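Local atomic coordinates of gala protein type 1, 3 or 4 (Legionella pneumophila subsp. pneumophila, PDB entry 4XA9), a protein that may bind small GTPases and stimulate their GTP hydrolysis, and is built of leucine-rich repeats. Residues L27-I32 with N53-N58; N77-E82 with S99-G104; L34-L39 with V64-V69. All coordinates share one frame; numbering follows the deposited sequence.

Interaction 1: L27-I32 with N53-N58; sequences LRDNDI and NDITAN
Asn53 lies side by side with Leu27, both side chains pointing the same way. From CB, which sits 3.8 Å from Leu27 N, the Asn53 chain passes CG, packed 3.8 Å from Leu27 CB. At the tip, Asn53 OD1 accepts from Leu27 N at 3.0 Å; the bond is nearly straight (171°), but the donor stands above the amide plane. Asn53 ND2 lies 4.0 Å from Leu27 CD1 and reaches the backbone oxygens of Leu50 and Leu22, so the buried amide both gives and accepts, as asparagine can. Backbone continues the seam: Asp54 N donates to Leu27 O (2.9 Å). Asp29 OD1 receives Thr56 N over 2.7 Å through its syn lone pair. The first torsion of Asp29, -63°, sets the carboxylate beside its own backbone N, facing Thr56, which N-caps helix 57-63 by accepting from Asn58 N. A negative group at this helix start probably suits the helix dipole. On the interior side, Ile32 CD1 meets Ile55 CD1 at 4.0 Å, branched aliphatics filling the apolar core. A buried asparagine after a strand, bonding the backbone of the preceding turn, is one rung of the asparagine ladder of leucine-rich repeats.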
# COMPACT_ATOMS: atom_id res chain seq x y z
N LEU A 27 -2.16 20.57 4.12
CA LEU A 27 -1.63 21.39 5.21
C LEU A 27 -0.13 21.61 5.05
O LEU A 27 0.59 20.74 4.54
CB LEU A 27 -1.91 20.75 6.56
CG LEU A 27 -3.37 20.45 6.90
CD1 LEU A 27 -3.47 19.95 8.33
CD2 LEU A 27 -4.24 21.68 6.68
N ARG A 28 0.34 22.77 5.48
CA ARG A 28 1.75 23.08 5.42
C ARG A 28 2.29 23.39 6.79
O ARG A 28 1.55 23.39 7.78
CB ARG A 28 2.01 24.25 4.46
CG ARG A 28 1.65 23.92 3.02
CD ARG A 28 2.23 24.94 2.06
NE ARG A 28 1.63 26.26 2.20
CZ ARG A 28 0.65 26.72 1.43
NH1 ARG A 28 0.16 25.97 0.45
NH2 ARG A 28 0.16 27.94 1.63
N ASP A 29 3.59 23.67 6.85
CA ASP A 29 4.24 23.93 8.12
C ASP A 29 3.58 25.08 8.89
O ASP A 29 3.44 25.00 10.10
CB ASP A 29 5.72 24.23 7.91
CG ASP A 29 6.47 23.06 7.32
OD1 ASP A 29 5.99 21.91 7.45
OD2 ASP A 29 7.54 23.29 6.72
N ASN A 30 3.17 26.10 8.17
CA ASN A 30 2.57 27.27 8.76
C ASN A 30 1.23 27.03 9.39
O ASN A 30 0.76 27.87 10.05
CB ASN A 30 2.49 28.40 7.77
CG ASN A 30 3.83 29.07 7.57
OD1 ASN A 30 4.68 29.00 8.43
ND2 ASN A 30 4.03 29.67 6.42
N ASP A 31 0.63 25.88 9.13
CA ASP A 31 -0.68 25.54 9.68
C ASP A 31 -0.53 24.86 11.04
O ASP A 31 -1.51 24.66 11.76
CB ASP A 31 -1.47 24.63 8.74
CG ASP A 31 -1.84 25.33 7.45
OD1 ASP A 31 -2.70 26.24 7.49
OD2 ASP A 31 -1.28 24.95 6.40
N ILE A 32 0.70 24.49 11.38
CA ILE A 32 0.93 23.72 12.60
C ILE A 32 0.65 24.51 13.88
O ILE A 32 0.03 23.97 14.80
CB ILE A 32 2.36 23.14 12.62
CG1 ILE A 32 2.60 22.24 11.40
CG2 ILE A 32 2.60 22.34 13.90
CD1 ILE A 32 1.66 21.04 11.32
N ASN A 53 -0.50 15.11 3.68
CA ASN A 53 -0.45 16.56 3.62
C ASN A 53 0.92 16.97 3.10
O ASN A 53 1.62 16.14 2.50
CB ASN A 53 -0.75 17.17 4.99
CG ASN A 53 -2.23 17.15 5.31
OD1 ASN A 53 -3.03 17.71 4.56
ND2 ASN A 53 -2.60 16.50 6.40
N ASP A 54 1.32 18.22 3.32
CA ASP A 54 2.57 18.73 2.76
C ASP A 54 3.51 19.23 3.85
O ASP A 54 4.24 20.20 3.66
CB ASP A 54 2.28 19.87 1.78
CG ASP A 54 1.40 19.44 0.63
OD1 ASP A 54 1.58 18.31 0.13
OD2 ASP A 54 0.52 20.23 0.22
N ILE A 55 3.48 18.56 4.99
CA ILE A 55 4.28 18.98 6.14
C ILE A 55 5.74 18.60 5.95
O ILE A 55 6.05 17.52 5.44
CB ILE A 55 3.72 18.36 7.43
CG1 ILE A 55 2.24 18.74 7.59
CG2 ILE A 55 4.53 18.77 8.64
CD1 ILE A 55 1.53 18.03 8.72
N THR A 56 6.65 19.50 6.33
CA THR A 56 8.08 19.23 6.26
C THR A 56 8.66 19.14 7.67
O THR A 56 7.92 19.17 8.64
CB THR A 56 8.84 20.32 5.48
OG1 THR A 56 8.96 21.49 6.29
CG2 THR A 56 8.13 20.65 4.17
N ALA A 57 9.98 19.05 7.76
CA ALA A 57 10.67 19.00 9.04
C ALA A 57 10.40 20.25 9.89
O ALA A 57 10.34 20.17 11.11
CB ALA A 57 12.17 18.82 8.83
N ASN A 58 10.23 21.39 9.23
CA ASN A 58 9.93 22.62 9.94
C ASN A 58 8.59 22.56 10.65
O ASN A 58 8.42 23.14 11.73
CB ASN A 58 9.96 23.80 8.98
CG ASN A 58 11.38 24.22 8.63
OD1 ASN A 58 12.31 23.95 9.39
ND2 ASN A 58 11.54 24.87 7.49
O HOH W 1 0.63 22.66 0.05
O HOH W 2 8.68 25.87 6.53
O HOH W 3 5.28 23.00 4.50

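Interaction 2: N77-E82 with S99-G104; sequences NNIGPE and SFNEIG
From Phe100 to Ile103 the turn after strand 95-97 lies against the equivalent turn at Asn77-Pro81, and Asn101 forms a rung of the asparagine ladder of the leucine-rich repeat fold. Phe100 brings its O to 3.4 Å from Asn77 O, two acceptors that do not bond; its ring leads away and stacks on His76. Next comes Asn101, whose OD1 takes Ile79 N at 3.0 Å in an almost straight bond (170°), the donor tilted 20° from the amide plane. Its ND2 serves Ile74 O, and the buried amide is thereby held at both ends. The Ile79 side chain runs at a slant past this amide, CG1 being 3.7 Å from Asn101 CG. The Asn101 carbonyl oxygen receives a weak bond from Gly80 N (3.1 Å); Gly80 takes a positive phi of 66°, easy without a side chain. Glu102 contributes its backbone O, 3.5 Å from Pro81 CD, while its charged side chain suits an exposed position. Ile103 packs CG2 3.6 Å from Gly80 O and has Ile79, Val108 and Leu111 as apolar neighbours. Lastly, Pro81, which has no N-H to offer, makes a CH...O contact from its CA to Ile103 O at 3.4 Å.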
# COMPACT_ATOMS: atom_id res chain seq x y z
N ASN A 77 3.71 12.60 4.13
CA ASN A 77 4.10 14.00 4.10
C ASN A 77 5.51 14.10 3.53
O ASN A 77 5.91 13.25 2.74
CB ASN A 77 4.02 14.62 5.50
CG ASN A 77 2.59 14.96 5.89
OD1 ASN A 77 2.09 16.05 5.58
ND2 ASN A 77 1.91 14.04 6.57
N ASN A 78 6.27 15.11 3.93
CA ASN A 78 7.64 15.27 3.44
C ASN A 78 8.60 15.66 4.56
O ASN A 78 9.39 16.60 4.40
CB ASN A 78 7.67 16.33 2.33
CG ASN A 78 9.01 16.38 1.60
OD1 ASN A 78 9.68 15.36 1.42
ND2 ASN A 78 9.41 17.59 1.20
N ILE A 79 8.55 14.96 5.68
CA ILE A 79 9.29 15.43 6.85
C ILE A 79 10.76 15.04 6.79
O ILE A 79 11.60 15.68 7.42
CB ILE A 79 8.67 14.92 8.17
CG1 ILE A 79 8.99 13.44 8.39
CG2 ILE A 79 7.16 15.21 8.20
CD1 ILE A 79 8.48 12.90 9.73
N GLY A 80 11.07 14.00 6.03
CA GLY A 80 12.46 13.64 5.78
C GLY A 80 13.22 13.16 7.01
O GLY A 80 12.63 12.94 8.07
N PRO A 81 14.54 13.00 6.86
CA PRO A 81 15.40 12.54 7.96
C PRO A 81 15.34 13.47 9.17
O PRO A 81 15.25 12.99 10.29
CB PRO A 81 16.79 12.53 7.33
CG PRO A 81 16.54 12.40 5.86
CD PRO A 81 15.29 13.17 5.60
N GLU A 82 15.38 14.77 8.94
CA GLU A 82 15.37 15.73 10.04
C GLU A 82 14.02 15.75 10.76
O GLU A 82 13.96 15.97 11.96
CB GLU A 82 15.73 17.13 9.55
CG GLU A 82 17.20 17.28 9.21
CD GLU A 82 17.54 18.69 8.75
OE1 GLU A 82 17.52 19.61 9.59
OE2 GLU A 82 17.83 18.86 7.55
N SER A 99 5.29 6.60 7.82
CA SER A 99 5.40 5.94 6.51
C SER A 99 5.40 6.96 5.38
O SER A 99 4.79 8.02 5.51
CB SER A 99 4.25 4.94 6.33
OG SER A 99 4.23 3.99 7.39
N PHE A 100 6.10 6.65 4.29
CA PHE A 100 6.12 7.50 3.10
C PHE A 100 6.54 8.94 3.39
O PHE A 100 5.81 9.88 3.09
CB PHE A 100 4.74 7.50 2.43
CG PHE A 100 4.32 6.14 1.92
CD1 PHE A 100 3.68 5.24 2.76
CD2 PHE A 100 4.58 5.77 0.61
CE1 PHE A 100 3.29 3.98 2.29
CE2 PHE A 100 4.20 4.52 0.14
CZ PHE A 100 3.56 3.62 0.98
N ASN A 101 7.72 9.09 3.98
CA ASN A 101 8.24 10.42 4.31
C ASN A 101 9.71 10.60 3.94
O ASN A 101 10.32 11.61 4.28
CB ASN A 101 8.07 10.72 5.81
CG ASN A 101 6.79 11.46 6.11
OD1 ASN A 101 6.69 12.66 5.85
ND2 ASN A 101 5.83 10.76 6.69
N GLU A 102 10.27 9.60 3.26
CA GLU A 102 11.69 9.58 2.92
C GLU A 102 12.60 9.84 4.12
O GLU A 102 13.59 10.56 4.01
CB GLU A 102 11.99 10.62 1.83
CG GLU A 102 11.04 10.57 0.64
CD GLU A 102 11.44 11.52 -0.47
OE1 GLU A 102 12.58 12.04 -0.44
OE2 GLU A 102 10.61 11.76 -1.37
N ILE A 103 12.28 9.25 5.28
CA ILE A 103 13.08 9.54 6.47
C ILE A 103 14.44 8.85 6.42
O ILE A 103 15.38 9.29 7.06
CB ILE A 103 12.36 9.13 7.78
CG1 ILE A 103 12.30 7.61 7.92
CG2 ILE A 103 10.96 9.76 7.85
CD1 ILE A 103 11.77 7.16 9.28
N GLY A 104 14.55 7.76 5.67
CA GLY A 104 15.83 7.11 5.44
C GLY A 104 16.48 6.44 6.64
O GLY A 104 15.88 6.33 7.70
O HOH W 4 8.14 13.49 -1.02

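Interaction 3: L34-L39 with V64-V69; sequences LLCEFL and VNKTSV
Cys36 and Leu39, three residues apart and therefore on one face of helix 32-41, press against Lys66, Thr67 and Val69 of the loop after helix 57-63. The first of them, Cys36, points its side chain at that loop. Its sulfur lies beside its own backbone N (chi1 -67°), and from there Cys36 SG touches Lys66 CB at 3.8 Å. A small, weakly polar thiol fits against the aliphatic root of the lysine. Lys66 then bends away at its second torsion (-85°), carrying its ammonium to Leu62 O at the end of helix 57-63, so the charge stays clear of the apolar contact. In a leucine-rich repeat each helix on the convex side is followed by a loop leading back to a strand of the concave sheet, and this loop, between helix 57-63 and strand 71-73, packs against helix 32-41, the preceding helix in the chain. One turn further along, Leu39 brings two atoms to a single methyl: Thr67 CG2 is 3.8 Å from Leu39 CB and equally far from Leu39 CD1, the two side chains crossing at a slant. Threonine suits this place by having two faces. While its methyl joins the leucine, Thr67 OG1 accepts from Val69 N at 3.2 Å and 161°, an ST turn that satisfies the hydroxyl locally just before strand 71-73. Leu39 CD1 also reaches Val69 CG2, at 4.2 Å, and the leucine is further enclosed by Leu20, Ile45 and Phe63. Beyond it, Gln40 hydrogen-bonds through its side-chain amide NE2 to Lys66 O.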
# COMPACT_ATOMS: atom_id res chain seq x y z
N LEU A 34 -1.65 26.82 14.51
CA LEU A 34 -3.09 26.81 14.75
C LEU A 34 -3.54 25.44 15.24
O LEU A 34 -4.31 25.33 16.20
CB LEU A 34 -3.87 27.20 13.50
CG LEU A 34 -5.40 27.13 13.60
CD1 LEU A 34 -5.91 28.04 14.71
CD2 LEU A 34 -6.03 27.50 12.28
N LEU A 35 -3.07 24.40 14.57
CA LEU A 35 -3.33 23.02 14.99
C LEU A 35 -3.02 22.80 16.48
O LEU A 35 -3.86 22.30 17.23
CB LEU A 35 -2.51 22.05 14.14
CG LEU A 35 -2.51 20.61 14.62
CD1 LEU A 35 -3.91 20.01 14.49
CD2 LEU A 35 -1.48 19.79 13.86
N CYS A 36 -1.81 23.17 16.89
CA CYS A 36 -1.38 22.95 18.27
C CYS A 36 -2.21 23.76 19.26
O CYS A 36 -2.46 23.31 20.38
CB CYS A 36 0.10 23.28 18.44
SG CYS A 36 1.19 22.14 17.55
N GLU A 37 -2.62 24.95 18.84
CA GLU A 37 -3.48 25.78 19.67
C GLU A 37 -4.79 25.07 19.94
O GLU A 37 -5.27 25.02 21.07
CB GLU A 37 -3.73 27.12 19.00
CG GLU A 37 -3.25 28.28 19.82
CD GLU A 37 -3.80 29.60 19.33
OE1 GLU A 37 -4.11 29.72 18.12
OE2 GLU A 37 -3.92 30.52 20.17
N PHE A 38 -5.38 24.51 18.89
CA PHE A 38 -6.63 23.78 19.01
C PHE A 38 -6.46 22.55 19.91
O PHE A 38 -7.33 22.26 20.74
CB PHE A 38 -7.15 23.37 17.63
CG PHE A 38 -8.49 22.69 17.66
CD1 PHE A 38 -9.66 23.44 17.66
CD2 PHE A 38 -8.58 21.31 17.66
CE1 PHE A 38 -10.89 22.83 17.68
CE2 PHE A 38 -9.81 20.69 17.68
CZ PHE A 38 -10.97 21.45 17.69
N LEU A 39 -5.35 21.84 19.76
CA LEU A 39 -5.08 20.65 20.57
C LEU A 39 -4.87 21.01 22.03
O LEU A 39 -5.30 20.29 22.92
CB LEU A 39 -3.87 19.89 20.03
CG LEU A 39 -4.08 19.22 18.66
CD1 LEU A 39 -2.74 18.73 18.11
CD2 LEU A 39 -5.06 18.06 18.76
N VAL A 64 6.39 19.35 17.86
CA VAL A 64 6.94 18.48 18.90
C VAL A 64 6.91 19.11 20.29
O VAL A 64 7.27 20.29 20.47
CB VAL A 64 8.36 18.05 18.53
CG1 VAL A 64 9.09 17.45 19.73
CG2 VAL A 64 8.30 17.03 17.39
N ASN A 65 6.44 18.33 21.27
CA ASN A 65 6.35 18.75 22.67
C ASN A 65 5.45 19.96 22.89
O ASN A 65 5.62 20.71 23.84
CB ASN A 65 7.75 19.01 23.23
CG ASN A 65 8.55 17.73 23.39
OD1 ASN A 65 8.02 16.72 23.86
ND2 ASN A 65 9.82 17.75 22.98
N LYS A 66 4.46 20.13 22.00
CA LYS A 66 3.47 21.19 22.15
C LYS A 66 2.20 20.66 22.80
O LYS A 66 1.46 21.40 23.44
CB LYS A 66 3.11 21.80 20.78
CG LYS A 66 4.20 22.64 20.17
CD LYS A 66 4.14 24.06 20.70
CE LYS A 66 5.33 24.89 20.22
NZ LYS A 66 5.34 25.05 18.74
N THR A 67 1.95 19.37 22.61
CA THR A 67 0.67 18.76 22.97
C THR A 67 0.88 17.44 23.70
O THR A 67 2.01 16.97 23.84
CB THR A 67 -0.19 18.48 21.72
OG1 THR A 67 0.33 17.34 21.02
CG2 THR A 67 -0.19 19.68 20.77
N SER A 68 -0.21 16.82 24.15
CA SER A 68 -0.13 15.53 24.82
C SER A 68 -0.53 14.39 23.88
O SER A 68 -0.85 13.28 24.32
CB SER A 68 -1.00 15.51 26.07
OG SER A 68 -0.51 16.42 27.04
N VAL A 69 -0.50 14.67 22.57
CA VAL A 69 -0.75 13.64 21.57
C VAL A 69 0.25 12.50 21.71
O VAL A 69 1.46 12.73 21.71
CB VAL A 69 -0.68 14.23 20.15
CG1 VAL A 69 -0.51 13.12 19.11
CG2 VAL A 69 -1.92 15.06 19.87

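Following the chain from its N terminus, residues 27-32 lead into helix 32-41, which carries 34-39. After strand 47-49 the chain returns at 53-58 to close interaction 1, then runs through helix 57-63 to 64-69 and closes interaction 3. These two contacts cross, their segments alternating: one ties together the regions leading into helices 32-41 and 57-63, the other joins the body of helix 32-41 to the loop after helix 57-63. Interaction 2 follows in series: it opens at 77-82 and closes at 99-104, after helix 80-87 and strand 95-97. It touches interaction 1 directly, since probable hydrogen bonds link Ile55 to Asn77 and Asn78, extending the turn-to-turn seam along the solenoid.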